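Local coordinates for cycloalternan-forming enzyme (Listeria monocytogenes serovar 1/2a, PDB 5F7U), which belongs to glycoside hydrolase family 31 and is a large multidomain protein built around a TIM barrel, with further beta-rich domains and a family 6 carbohydrate-binding module, at residues Y12-D16 against V542-D546; Y114-Y120 against N233-Q239. The protein carries 1 engineered substitution. One frame throughout, in Å; residues are numbered along the deposited sequence.

Overall arrangement
Both contacts lie on the same side of the protein, and contact 2 is nested along the chain within the loop that contact 1 closes. Contact 1 joins residues more than 500 positions apart, setting an early loop of the N-terminal region against a loop that follows barrel strand 534-536. In contact 2, side chains of strand 106-129 and of the start of strand 235-243 meet across strand 214-229, which pairs with both, in the beta-rich part that precedes the barrel. The two centres are about 20 Å apart, and their nearest atoms come within about 6 Å without touching. Contact 1 lies near bound carbohydrate: the side chain of Asp-14 is about 8 Å from an alpha-D-glucopyranose. Contact 2 is a surface contact.

Contact 1: Y12-D16 against V542-D546; sequences YGDDD and VWGRD
Arg-545 leaves its backbone between Tyr-12 and Asp-15. Its CB only grazes Tyr-12 CD2, while Arg-545 CG packs against Asp-15 CG, the carboxyl carbon, at 3.3 Å. A bend at chi2 (-136°) then brings CD over the centre of the Tyr-12 ring, a CH-pi contact of 3.9 Å to the centroid. NE gives Asp-15 OD1 a nearly straight salt-bridging hydrogen bond of 2.9 Å; the oxygen lies in the guanidinium plane but is approached from above the plane of its own carboxylate. Beyond NE the guanidinium lies flat on the tyrosine, with NH1 3.2 Å from Tyr-12 CE1. NH2 reaches Asp-15 OD1 through a water and forms a salt bridge with Asp-29. Asp-15 closes a type II' beta turn that starts at Tyr-12, by which the N-terminal region meets the loop after barrel strand 534-536. From that turn Asp-14 O accepts Gly-544 N at 2.9 Å, and Gly-13 O and Arg-545 N share a water. One residue before Gly-544, Trp-543 NE1 donates to the anti lone pair of Asp-16 OD1 at 2.8 Å, carboxylate and indole being nearly coplanar; Tyr-18 N and Thr-19 N hold the other oxygen, OD2.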
loop_
_atom_site.group_PDB
_atom_site.type_symbol
_atom_site.label_atom_id
_atom_site.label_comp_id
_atom_site.label_asym_id
_atom_site.label_seq_id
_atom_site.Cartn_x
_atom_site.Cartn_y
_atom_site.Cartn_z
ATOM N N TYR A 12 -7.897 -34.435 -0.394
ATOM C CA TYR A 12 -7.445 -33.055 -0.210
ATOM C C TYR A 12 -8.343 -32.189 0.661
ATOM O O TYR A 12 -7.962 -31.048 0.953
ATOM C CB TYR A 12 -7.220 -32.376 -1.563
ATOM C CG TYR A 12 -6.340 -33.181 -2.490
ATOM C CD1 TYR A 12 -4.948 -33.323 -2.254
ATOM C CD2 TYR A 12 -6.887 -33.800 -3.605
ATOM C CE1 TYR A 12 -4.149 -34.078 -3.126
ATOM C CE2 TYR A 12 -6.104 -34.541 -4.476
ATOM C CZ TYR A 12 -4.749 -34.675 -4.231
ATOM O OH TYR A 12 -4.015 -35.418 -5.143
ATOM N N GLY A 13 -9.528 -32.696 1.040
ATOM C CA GLY A 13 -10.508 -31.894 1.789
ATOM C C GLY A 13 -10.886 -30.661 0.984
ATOM O O GLY A 13 -11.165 -30.763 -0.211
ATOM N N ASP A 14 -10.872 -29.497 1.632
ATOM C CA ASP A 14 -11.080 -28.244 0.920
ATOM C C ASP A 14 -9.770 -27.659 0.383
ATOM O O ASP A 14 -9.760 -26.538 -0.136
ATOM C CB ASP A 14 -11.787 -27.233 1.832
ATOM C CG ASP A 14 -13.199 -27.649 2.170
ATOM O OD1 ASP A 14 -13.923 -28.124 1.271
ATOM O OD2 ASP A 14 -13.603 -27.498 3.340
ATOM N N ASP A 15 -8.679 -28.416 0.519
ATOM C CA ASP A 15 -7.330 -27.962 0.140
ATOM C C ASP A 15 -6.910 -26.675 0.889
ATOM O O ASP A 15 -6.145 -25.857 0.372
ATOM C CB ASP A 15 -7.256 -27.745 -1.385
ATOM C CG ASP A 15 -5.834 -27.785 -1.921
ATOM O OD1 ASP A 15 -5.046 -28.628 -1.484
ATOM O OD2 ASP A 15 -5.534 -26.935 -2.775
ATOM N N ASP A 16 -7.406 -26.507 2.106
ATOM C CA ASP A 16 -7.091 -25.303 2.874
ATOM C C ASP A 16 -5.611 -25.345 3.265
ATOM O O ASP A 16 -5.096 -26.418 3.629
ATOM C CB ASP A 16 -8.000 -25.215 4.102
ATOM C CG ASP A 16 -7.924 -23.862 4.771
ATOM O OD1 ASP A 16 -8.641 -22.921 4.380
ATOM O OD2 ASP A 16 -7.123 -23.730 5.696
ATOM N N VAL A 542 -12.463 -19.472 -3.015
ATOM C CA VAL A 542 -12.184 -20.652 -3.854
ATOM C C VAL A 542 -11.400 -21.692 -3.058
ATOM O O VAL A 542 -10.212 -21.506 -2.762
ATOM C CB VAL A 542 -11.411 -20.279 -5.149
ATOM C CG1 VAL A 542 -10.990 -21.537 -5.911
ATOM C CG2 VAL A 542 -12.253 -19.385 -6.041
ATOM N N TRP A 543 -12.070 -22.796 -2.748
ATOM C CA TRP A 543 -11.424 -23.964 -2.160
ATOM C C TRP A 543 -11.607 -25.172 -3.083
ATOM O O TRP A 543 -12.403 -25.135 -4.031
ATOM C CB TRP A 543 -12.042 -24.255 -0.792
ATOM C CG TRP A 543 -11.481 -23.425 0.356
ATOM C CD1 TRP A 543 -10.346 -23.691 1.081
ATOM C CD2 TRP A 543 -12.043 -22.235 0.919
ATOM N NE1 TRP A 543 -10.166 -22.742 2.054
ATOM C CE2 TRP A 543 -11.195 -21.839 1.987
ATOM C CE3 TRP A 543 -13.181 -21.463 0.628
ATOM C CZ2 TRP A 543 -11.448 -20.706 2.763
ATOM C CZ3 TRP A 543 -13.438 -20.351 1.391
ATOM C CH2 TRP A 543 -12.572 -19.975 2.456
ATOM N N GLY A 544 -10.896 -26.247 -2.759
ATOM C CA GLY A 544 -11.095 -27.553 -3.404
ATOM C C GLY A 544 -10.159 -27.671 -4.589
ATOM O O GLY A 544 -10.124 -26.799 -5.450
ATOM N N ARG A 545 -9.412 -28.764 -4.648
ATOM C CA ARG A 545 -8.487 -28.968 -5.764
ATOM C C ARG A 545 -9.167 -29.222 -7.094
ATOM O O ARG A 545 -8.657 -28.842 -8.147
ATOM C CB ARG A 545 -7.601 -30.138 -5.467
ATOM C CG ARG A 545 -6.606 -29.788 -4.427
ATOM C CD ARG A 545 -5.289 -30.339 -4.885
ATOM N NE ARG A 545 -4.336 -30.151 -3.823
ATOM C CZ ARG A 545 -3.168 -30.767 -3.764
ATOM N NH1 ARG A 545 -2.825 -31.642 -4.707
ATOM N NH2 ARG A 545 -2.376 -30.542 -2.728
ATOM N N ASP A 546 -10.320 -29.866 -7.047
ATOM C CA ASP A 546 -10.986 -30.276 -8.282
ATOM C C ASP A 546 -11.964 -29.222 -8.802
ATOM O O ASP A 546 -12.586 -29.400 -9.867
ATOM C CB ASP A 546 -11.662 -31.623 -8.051
ATOM C CG ASP A 546 -10.650 -32.748 -7.863
ATOM O OD1 ASP A 546 -10.028 -33.146 -8.875
ATOM O OD2 ASP A 546 -10.469 -33.243 -6.718
HETATM O O HOH W 1 -10.023 -30.788 -2.786
HETATM O O HOH W 2 -2.512 -28.620 -0.392
HETATM O O HOH W 3 -7.269 -25.839 -4.404
#

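Contact 2: Y114-Y120 against N233-Q239; sequences YVTDWEY and NVINQYQ
Strands 117-120 and 235-239 run in the same general direction, inclined at 42°, and their axes approach to 8.9 Å, because strand 214-229 pairs with both and separates them. Side chains meet across that middle strand. Gln-239 sends NE2 over the centre of the Trp-118 indole, 3.3 Å from both CD2 and CE2, with its amide standing almost perpendicular to the ring (86°). Its CG, between the backbone N and the carbonyl carbon (chi1 69°), starts an extended chain that carries the amide there, and Asn-241 ND2 hydrogen-bonds its OE1. A water joins that same oxygen to Tyr-120 OH. Gln-237 comes to the benzo part of the indole, its OE1 3.4 Å from Trp-118 CZ2, while its NE2 is taken by Asp-324. At the other end Asn-233 lies over one face of the Tyr-114 ring toward its rim, CB making a CH-pi contact and the amide roughly parallel to the ring, and Val-234 CG1 lies 3.7 Å from Tyr-114 CD2. Between the two ends, a water links Thr-116 OG1 to Asn-236 ND2, and Thr-116 CG2 packs on Val-234 CG2. With no direct hydrogen bond, what passes directly between the segments is amide-aromatic packing, apolar contact and shared water.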
loop_
_atom_site.group_PDB
_atom_site.type_symbol
_atom_site.label_atom_id
_atom_site.label_comp_id
_atom_site.label_asym_id
_atom_site.label_seq_id
_atom_site.Cartn_x
_atom_site.Cartn_y
_atom_site.Cartn_z
ATOM N N TYR A 114 0.856 -39.841 -7.247
ATOM C CA TYR A 114 2.139 -40.206 -7.830
ATOM C C TYR A 114 3.234 -39.732 -6.885
ATOM O O TYR A 114 3.295 -38.553 -6.536
ATOM C CB TYR A 114 2.322 -39.572 -9.208
ATOM C CG TYR A 114 1.179 -39.836 -10.161
ATOM C CD1 TYR A 114 1.180 -40.964 -10.998
ATOM C CD2 TYR A 114 0.093 -38.938 -10.247
ATOM C CE1 TYR A 114 0.121 -41.198 -11.870
ATOM C CE2 TYR A 114 -0.956 -39.170 -11.123
ATOM C CZ TYR A 114 -0.933 -40.293 -11.930
ATOM O OH TYR A 114 -1.984 -40.507 -12.805
ATOM N N VAL A 115 4.096 -40.649 -6.487
ATOM C CA VAL A 115 5.075 -40.369 -5.448
ATOM C C VAL A 115 6.294 -39.682 -6.064
ATOM O O VAL A 115 6.885 -40.166 -7.034
ATOM C CB VAL A 115 5.427 -41.649 -4.668
ATOM C CG1 VAL A 115 6.473 -41.358 -3.604
ATOM C CG2 VAL A 115 4.157 -42.216 -4.025
ATOM N N THR A 116 6.652 -38.547 -5.477
ATOM C CA THR A 116 7.621 -37.637 -6.065
ATOM C C THR A 116 8.919 -37.533 -5.262
ATOM O O THR A 116 8.983 -37.934 -4.094
ATOM C CB THR A 116 7.001 -36.230 -6.156
ATOM O OG1 THR A 116 6.530 -35.854 -4.852
ATOM C CG2 THR A 116 5.819 -36.214 -7.143
ATOM N N ASP A 117 9.953 -37.001 -5.911
ATOM C CA ASP A 117 11.147 -36.540 -5.219
ATOM C C ASP A 117 11.765 -35.398 -6.004
ATOM O O ASP A 117 11.425 -35.183 -7.174
ATOM C CB ASP A 117 12.164 -37.691 -4.995
ATOM C CG ASP A 117 13.040 -37.478 -3.751
ATOM O OD1 ASP A 117 13.114 -36.359 -3.195
ATOM O OD2 ASP A 117 13.679 -38.463 -3.321
ATOM N N TRP A 118 12.643 -34.649 -5.341
ATOM C CA TRP A 118 13.314 -33.502 -5.954
ATOM C C TRP A 118 14.381 -33.903 -6.961
ATOM O O TRP A 118 15.154 -34.843 -6.731
ATOM C CB TRP A 118 13.900 -32.589 -4.860
ATOM C CG TRP A 118 12.823 -31.858 -4.117
ATOM C CD1 TRP A 118 12.276 -32.194 -2.905
ATOM C CD2 TRP A 118 12.131 -30.697 -4.563
ATOM N NE1 TRP A 118 11.285 -31.292 -2.566
ATOM C CE2 TRP A 118 11.162 -30.376 -3.574
ATOM C CE3 TRP A 118 12.211 -29.907 -5.724
ATOM C CZ2 TRP A 118 10.307 -29.273 -3.689
ATOM C CZ3 TRP A 118 11.343 -28.806 -5.853
ATOM C CH2 TRP A 118 10.407 -28.501 -4.827
ATOM N N GLU A 119 14.401 -33.176 -8.078
ATOM C CA GLU A 119 15.482 -33.233 -9.065
ATOM C C GLU A 119 15.961 -31.800 -9.230
ATOM O O GLU A 119 15.145 -30.863 -9.200
ATOM C CB GLU A 119 14.973 -33.758 -10.399
ATOM C CG GLU A 119 14.446 -35.190 -10.337
ATOM C CD GLU A 119 13.906 -35.701 -11.660
ATOM O OE1 GLU A 119 13.742 -34.921 -12.633
ATOM O OE2 GLU A 119 13.624 -36.912 -11.718
ATOM N N TYR A 120 17.270 -31.618 -9.366
ATOM C CA TYR A 120 17.842 -30.275 -9.456
ATOM C C TYR A 120 18.694 -30.153 -10.692
ATOM O O TYR A 120 19.139 -31.143 -11.232
ATOM C CB TYR A 120 18.700 -29.943 -8.229
ATOM C CG TYR A 120 17.961 -29.989 -6.914
ATOM C CD1 TYR A 120 17.312 -28.845 -6.427
ATOM C CD2 TYR A 120 17.927 -31.168 -6.138
ATOM C CE1 TYR A 120 16.635 -28.866 -5.211
ATOM C CE2 TYR A 120 17.243 -31.201 -4.924
ATOM C CZ TYR A 120 16.609 -30.044 -4.474
ATOM O OH TYR A 120 15.934 -30.062 -3.271
ATOM N N ASN A 233 4.728 -38.532 -14.736
ATOM C CA ASN A 233 3.344 -38.065 -14.845
ATOM C C ASN A 233 3.144 -36.635 -14.345
ATOM O O ASN A 233 2.322 -35.902 -14.882
ATOM C CB ASN A 233 2.413 -38.986 -14.043
ATOM C CG ASN A 233 2.369 -40.400 -14.593
ATOM O OD1 ASN A 233 1.677 -40.673 -15.582
ATOM N ND2 ASN A 233 3.079 -41.319 -13.935
ATOM N N VAL A 234 3.873 -36.267 -13.293
ATOM C CA VAL A 234 3.629 -35.005 -12.588
ATOM C C VAL A 234 4.891 -34.218 -12.266
ATOM O O VAL A 234 5.945 -34.817 -12.012
ATOM C CB VAL A 234 2.827 -35.193 -11.261
ATOM C CG1 VAL A 234 1.417 -35.688 -11.542
ATOM C CG2 VAL A 234 3.541 -36.136 -10.288
ATOM N N ILE A 235 4.764 -32.883 -12.310
ATOM C CA ILE A 235 5.687 -31.933 -11.649
ATOM C C ILE A 235 4.807 -31.142 -10.675
ATOM O O ILE A 235 3.900 -30.417 -11.106
ATOM C CB ILE A 235 6.436 -31.012 -12.646
ATOM C CG1 ILE A 235 7.389 -31.867 -13.517
ATOM C CG2 ILE A 235 7.159 -29.893 -11.888
ATOM C CD1 ILE A 235 7.876 -31.204 -14.792
ATOM N N ASN A 236 5.027 -31.331 -9.371
ATOM C CA ASN A 236 4.120 -30.784 -8.348
ATOM C C ASN A 236 4.599 -29.513 -7.676
ATOM O O ASN A 236 3.794 -28.792 -7.053
ATOM C CB ASN A 236 3.797 -31.834 -7.261
ATOM C CG ASN A 236 2.821 -32.896 -7.750
ATOM O OD1 ASN A 236 2.130 -32.693 -8.745
ATOM N ND2 ASN A 236 2.746 -34.018 -7.046
ATOM N N GLN A 237 5.903 -29.256 -7.760
ATOM C CA GLN A 237 6.476 -28.055 -7.136
ATOM C C GLN A 237 7.775 -27.661 -7.812
ATOM O O GLN A 237 8.429 -28.502 -8.430
ATOM C CB GLN A 237 6.770 -28.287 -5.646
ATOM C CG GLN A 237 5.570 -28.284 -4.701
ATOM C CD GLN A 237 5.972 -28.212 -3.238
ATOM O OE1 GLN A 237 7.009 -28.774 -2.829
ATOM N NE2 GLN A 237 5.148 -27.527 -2.431
ATOM N N TYR A 238 8.136 -26.378 -7.684
ATOM C CA TYR A 238 9.431 -25.870 -8.108
ATOM C C TYR A 238 10.093 -25.180 -6.939
ATOM O O TYR A 238 9.413 -24.691 -6.045
ATOM C CB TYR A 238 9.254 -24.786 -9.169
ATOM C CG TYR A 238 8.928 -25.271 -10.546
ATOM C CD1 TYR A 238 9.926 -25.838 -11.350
ATOM C CD2 TYR A 238 7.635 -25.122 -11.076
ATOM C CE1 TYR A 238 9.646 -26.262 -12.644
ATOM C CE2 TYR A 238 7.343 -25.557 -12.379
ATOM C CZ TYR A 238 8.348 -26.122 -13.153
ATOM O OH TYR A 238 8.090 -26.542 -14.448
ATOM N N GLN A 239 11.419 -25.106 -6.959
ATOM C CA GLN A 239 12.114 -24.234 -5.992
ATOM C C GLN A 239 13.372 -23.634 -6.590
ATOM O O GLN A 239 13.964 -24.198 -7.520
ATOM C CB GLN A 239 12.462 -24.999 -4.696
ATOM C CG GLN A 239 13.543 -26.065 -4.868
ATOM C CD GLN A 239 13.895 -26.697 -3.537
ATOM O OE1 GLN A 239 14.639 -26.124 -2.742
ATOM N NE2 GLN A 239 13.342 -27.869 -3.272
HETATM O O HOH W 4 4.275 -34.404 -4.693
HETATM O O HOH W 5 16.779 -27.813 -1.727
#